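Local coordinates for pyridoxamine 5'-phosphate oxidase family protein (Corynebacterium diphtheriae NCTC 13129, PDB 3CP3) that is of unknown function but belongs to the pyridoxamine 5'-phosphate oxidase family and so probably binds a flavin such as FMN, at residues S22-E27 with V77-D82; G89-L94 with S135-V140. All blocks are in the same frame, centred on the assembly; numbering follows the deposited sequence. Where two conformers were deposited one is given.

Contact 1 (S22-E27 with V77-D82)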
# COMPACT_ATOMS: atom_id res chain seq x y z
N SER A 22 -7.24 16.80 1.46
CA SER A 22 -8.56 16.74 0.83
C SER A 22 -8.71 15.44 0.01
O SER A 22 -9.74 14.71 0.06
CB SER A 22 -8.75 17.93 -0.09
OG SER A 22 -8.64 19.14 0.64
N ARG A 23 -7.69 15.11 -0.76
CA ARG A 23 -7.82 13.94 -1.64
C ARG A 23 -7.88 12.66 -0.79
O ARG A 23 -8.66 11.72 -1.06
CB ARG A 23 -6.65 13.84 -2.59
CG ARG A 23 -6.63 14.93 -3.72
CD ARG A 23 -5.49 14.67 -4.62
NE ARG A 23 -5.06 15.88 -5.34
CZ ARG A 23 -4.54 15.86 -6.56
NH1 ARG A 23 -4.49 14.73 -7.25
NH2 ARG A 23 -4.10 17.01 -7.10
N LEU A 24 -7.07 12.61 0.24
CA LEU A 24 -7.13 11.43 1.13
C LEU A 24 -8.55 11.27 1.75
O LEU A 24 -9.10 10.15 1.80
CB LEU A 24 -6.05 11.58 2.22
CG LEU A 24 -5.95 10.46 3.28
CD1 LEU A 24 -4.49 10.00 3.47
CD2 LEU A 24 -6.48 11.02 4.55
N SER A 25 -9.10 12.41 2.19
CA SER A 25 -10.45 12.57 2.73
C SER A 25 -11.59 12.13 1.80
O SER A 25 -12.70 11.82 2.28
CB SER A 25 -10.69 14.05 3.06
OG SER A 25 -11.24 14.72 1.93
N SER A 26 -11.34 12.10 0.48
CA SER A 26 -12.34 11.72 -0.48
C SER A 26 -12.43 10.20 -0.63
O SER A 26 -13.29 9.73 -1.32
CB SER A 26 -12.04 12.31 -1.85
OG SER A 26 -10.90 11.70 -2.42
N GLU A 27 -11.52 9.43 -0.05
CA GLU A 27 -11.59 7.99 -0.18
C GLU A 27 -12.02 7.47 1.21
O GLU A 27 -11.88 8.16 2.21
CB GLU A 27 -10.19 7.45 -0.47
CG GLU A 27 -9.65 7.89 -1.85
CD GLU A 27 -10.27 7.08 -2.95
OE1 GLU A 27 -10.55 5.87 -2.69
OE2 GLU A 27 -10.49 7.61 -4.04
N VAL A 77 4.00 3.76 11.67
CA VAL A 77 3.26 3.20 10.53
C VAL A 77 3.29 4.17 9.36
O VAL A 77 3.65 5.36 9.51
CB VAL A 77 1.73 2.91 10.86
CG1 VAL A 77 1.58 1.79 11.91
CG2 VAL A 77 0.94 4.18 11.31
N LEU A 78 2.91 3.68 8.18
CA LEU A 78 2.51 4.57 7.13
C LEU A 78 1.08 4.29 6.83
O LEU A 78 0.61 3.17 7.05
CB LEU A 78 3.25 4.23 5.80
CG LEU A 78 4.74 4.16 5.75
CD1 LEU A 78 5.12 3.76 4.30
CD2 LEU A 78 5.36 5.52 6.19
N PHE A 79 0.39 5.28 6.30
CA PHE A 79 -0.98 5.11 5.83
C PHE A 79 -1.08 5.73 4.45
O PHE A 79 -0.67 6.91 4.23
CB PHE A 79 -1.99 5.75 6.82
CG PHE A 79 -3.43 5.36 6.53
CD1 PHE A 79 -3.91 4.13 6.91
CD2 PHE A 79 -4.28 6.21 5.83
CE1 PHE A 79 -5.24 3.76 6.62
CE2 PHE A 79 -5.58 5.84 5.53
CZ PHE A 79 -6.04 4.61 5.93
N GLU A 80 -1.62 4.97 3.50
CA GLU A 80 -1.60 5.35 2.13
C GLU A 80 -2.97 5.23 1.48
O GLU A 80 -3.72 4.26 1.69
CB GLU A 80 -0.53 4.52 1.32
CG GLU A 80 -0.26 5.06 -0.11
CD GLU A 80 -1.05 4.32 -1.18
OE1 GLU A 80 -1.90 3.43 -0.82
OE2 GLU A 80 -0.72 4.53 -2.38
N VAL A 81 -3.26 6.23 0.66
CA VAL A 81 -4.42 6.23 -0.23
C VAL A 81 -3.89 6.55 -1.64
O VAL A 81 -2.91 7.31 -1.80
CB VAL A 81 -5.45 7.27 0.30
CG1 VAL A 81 -6.59 7.44 -0.65
CG2 VAL A 81 -5.96 6.90 1.69
N ASP A 82 -4.46 5.94 -2.70
CA ASP A 82 -4.12 6.32 -4.06
C ASP A 82 -5.31 6.22 -5.04
O ASP A 82 -6.41 5.84 -4.60
CB ASP A 82 -2.82 5.67 -4.69
CG ASP A 82 -2.86 4.08 -4.82
OD1 ASP A 82 -3.32 3.50 -5.85
OD2 ASP A 82 -2.27 3.45 -3.96
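Glu27, in the loop that follows helix 17-25, and Leu24 on that helix meet the two methyls of Val81 on strand 76-83, one residue to each methyl. Glu27 can be followed outward: its CB lies 3.6 Å from Val81 CG1, and its CG comes to 3.3 Å from the same methyl, the tightest approach of the contact. Beyond CG the chain bends (chi2 -78°), and its carboxylate passes the backbone carbonyl of Asp82, with CD 4.4 Å from Asp82 O, before OE2 forms a salt bridge to Arg83. Leu24 runs at about a right angle to Val81. Its CG, anti to the backbone N (chi1 179°), is thereby set 3.9 Å from Val81 CG2. CD1 lies at the same distance from that methyl and also reaches the edge of the Phe79 ring, 4.5 Å from CD2. Phe47 and Leu49 of strand 39-50 and Val92 and Leu94 of strand 89-100 enclose the leucine further. A short N-terminal helix laid on the face of a curled antiparallel sheet that carries Phe79, Val81 and Val92 is consistent with the split-barrel fold of FMN-binding proteins.

Contact 2 (G89-L94 with S135-V140); sequences GWSVVL and SGRAFV
Six backbone hydrogen bonds tie strand 89-100 to strand 125-139, in reciprocal pairs at Gly89-Phe139, Ser91-Arg137 and Val93-Ser135. In the central pair Arg137 N meets Ser91 O at 2.9 Å. Between these pairs lie the non-hydrogen-bonded positions Trp90-Ala138 and Val92-Gly136, where CA-H groups turn to carbonyls, as Trp90 CA does to Arg137 O at 3.1 Å. The strand axes run 165° apart, regular antiparallel geometry.

Water threads the polar side chains on the face of Ser91 and Arg137. Water 1 donates to Ser135 O and accepts from Arg137 NE (2.9 Å), with a weak bond to Ser91 O. Water 2 lies between Ser91 OG and Arg137 NH2, but implausibly close to NH2, so that a bridge through it is doubtful. The arginine chain bends at chi3 (-91°), and its NH2 also forms a salt bridge with Asp41 of the second subunit. At the far end of the pairing, water 3 bridges Val93 O and Ser135 OG.

Outward from this, the Phe139 ring turns its edge to Gly89 and Ser91: with CG beside its own backbone N (chi1 -46°), CD2 lies 3.6 Å from Gly89 O and CE2 3.4 Å from Ser91 OG. Val93 CG2 packs against Arg137 NH2 at 4.1 Å. On the reverse face Val92 CG2 lies 4.2 Å from Gly136 CA, and Trp90 extends away to meet Arg23 in a cation-pi contact. Pro44 and Ile42 of the second subunit pack on Phe139, Ser91, Val93 and Arg137. The chemistry implies a mixed face at the dimer interface, combining water, one intersubunit salt bridge and apolar packing, and, on the other face, packing against helix 17-25.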
# COMPACT_ATOMS: atom_id res chain seq x y z
N GLY A 89 -1.94 9.36 -12.25
CA GLY A 89 -2.61 9.13 -10.96
C GLY A 89 -2.07 9.98 -9.80
O GLY A 89 -1.28 10.89 -10.02
N TRP A 90 -2.48 9.67 -8.58
CA TRP A 90 -1.98 10.35 -7.36
C TRP A 90 -1.95 9.38 -6.20
O TRP A 90 -2.67 8.34 -6.20
CB TRP A 90 -2.85 11.57 -6.96
CG TRP A 90 -4.29 11.27 -6.63
CD1 TRP A 90 -5.36 11.28 -7.50
CD2 TRP A 90 -4.84 10.91 -5.34
NE1 TRP A 90 -6.50 10.97 -6.84
CE2 TRP A 90 -6.22 10.73 -5.52
CE3 TRP A 90 -4.30 10.74 -4.08
CZ2 TRP A 90 -7.08 10.35 -4.48
CZ3 TRP A 90 -5.13 10.37 -3.03
CH2 TRP A 90 -6.52 10.20 -3.23
N SER A 91 -1.11 9.69 -5.21
CA SER A 91 -1.10 8.96 -3.95
C SER A 91 -0.80 9.92 -2.84
O SER A 91 -0.11 10.91 -3.07
CB SER A 91 0.01 7.89 -3.92
OG SER A 91 1.27 8.52 -4.12
N VAL A 92 -1.27 9.61 -1.64
CA VAL A 92 -0.97 10.40 -0.47
C VAL A 92 -0.46 9.37 0.56
O VAL A 92 -1.12 8.32 0.73
CB VAL A 92 -2.21 11.12 0.06
CG1 VAL A 92 -1.92 11.81 1.48
CG2 VAL A 92 -2.66 12.21 -1.00
N VAL A 93 0.69 9.66 1.16
CA VAL A 93 1.29 8.81 2.21
C VAL A 93 1.36 9.64 3.49
O VAL A 93 1.99 10.76 3.54
CB VAL A 93 2.69 8.35 1.79
CG1 VAL A 93 3.46 7.54 2.97
CG2 VAL A 93 2.62 7.55 0.55
N LEU A 94 0.78 9.10 4.54
CA LEU A 94 0.96 9.68 5.85
C LEU A 94 2.01 8.88 6.63
O LEU A 94 1.99 7.62 6.61
CB LEU A 94 -0.38 9.72 6.59
CG LEU A 94 -1.59 10.26 5.86
CD1 LEU A 94 -2.75 10.20 6.86
CD2 LEU A 94 -1.31 11.74 5.40
N SER A 135 2.58 13.31 2.62
CA SER A 135 3.23 13.47 1.31
C SER A 135 2.31 13.13 0.18
O SER A 135 1.93 11.98 0.04
CB SER A 135 4.50 12.61 1.19
OG SER A 135 5.34 12.87 2.30
N GLY A 136 2.01 14.09 -0.68
CA GLY A 136 1.11 13.76 -1.79
C GLY A 136 1.89 13.87 -3.06
O GLY A 136 2.72 14.75 -3.20
N ARG A 137 1.59 13.01 -4.02
CA ARG A 137 2.28 13.07 -5.30
C ARG A 137 1.27 12.82 -6.39
O ARG A 137 0.36 12.02 -6.19
CB ARG A 137 3.33 11.95 -5.33
CG ARG A 137 4.42 12.12 -4.30
CD ARG A 137 5.45 11.02 -4.38
NE ARG A 137 5.11 9.90 -3.51
CZ ARG A 137 6.02 9.09 -2.96
NH1 ARG A 137 7.31 9.29 -3.18
NH2 ARG A 137 5.63 8.09 -2.16
N ALA A 138 1.44 13.48 -7.52
CA ALA A 138 0.73 13.12 -8.70
C ALA A 138 1.79 12.72 -9.71
O ALA A 138 2.84 13.36 -9.85
CB ALA A 138 -0.09 14.31 -9.25
N PHE A 139 1.46 11.69 -10.46
CA PHE A 139 2.31 11.11 -11.48
C PHE A 139 1.65 11.25 -12.85
O PHE A 139 0.54 10.80 -13.01
CB PHE A 139 2.44 9.61 -11.16
CG PHE A 139 2.73 9.30 -9.70
CD1 PHE A 139 4.04 9.00 -9.28
CD2 PHE A 139 1.69 9.23 -8.76
CE1 PHE A 139 4.31 8.68 -7.93
CE2 PHE A 139 1.93 8.93 -7.41
CZ PHE A 139 3.27 8.64 -6.99
N VAL A 140 2.33 11.87 -13.83
CA VAL A 140 1.84 11.95 -15.20
C VAL A 140 2.87 11.43 -16.21
O VAL A 140 2.65 10.40 -16.85
CB VAL A 140 1.45 13.40 -15.58
CG1 VAL A 140 1.20 13.53 -17.10
CG2 VAL A 140 0.23 13.85 -14.78
O HOH W 1 2.60 10.11 -2.09
O HOH W 2 3.41 7.53 -3.02
O HOH W 3 4.49 11.08 4.55

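Overall arrangement
Contacts 1 and 2 follow each other along the chain, and their centres lie about 9 Å apart. They share a sheet, since strands 76-83 and 89-100 are neighbours in it: Phe79 O and Leu94 N are 2.6 Å apart, and Val81 O and Val92 N 2.8 Å, both probable hydrogen bonds. Helix 17-25 spans the join, with Arg23 O 3.4 Å from Trp90 CH2. Both contacts also reach the second subunit, where Arg31 forms a salt bridge with Asp82 of contact 1. No active site is established here; an acetic acid molecule about 3 Å from the side chain of Glu27 may mark a pocket but is probably from the crystallisation liquor.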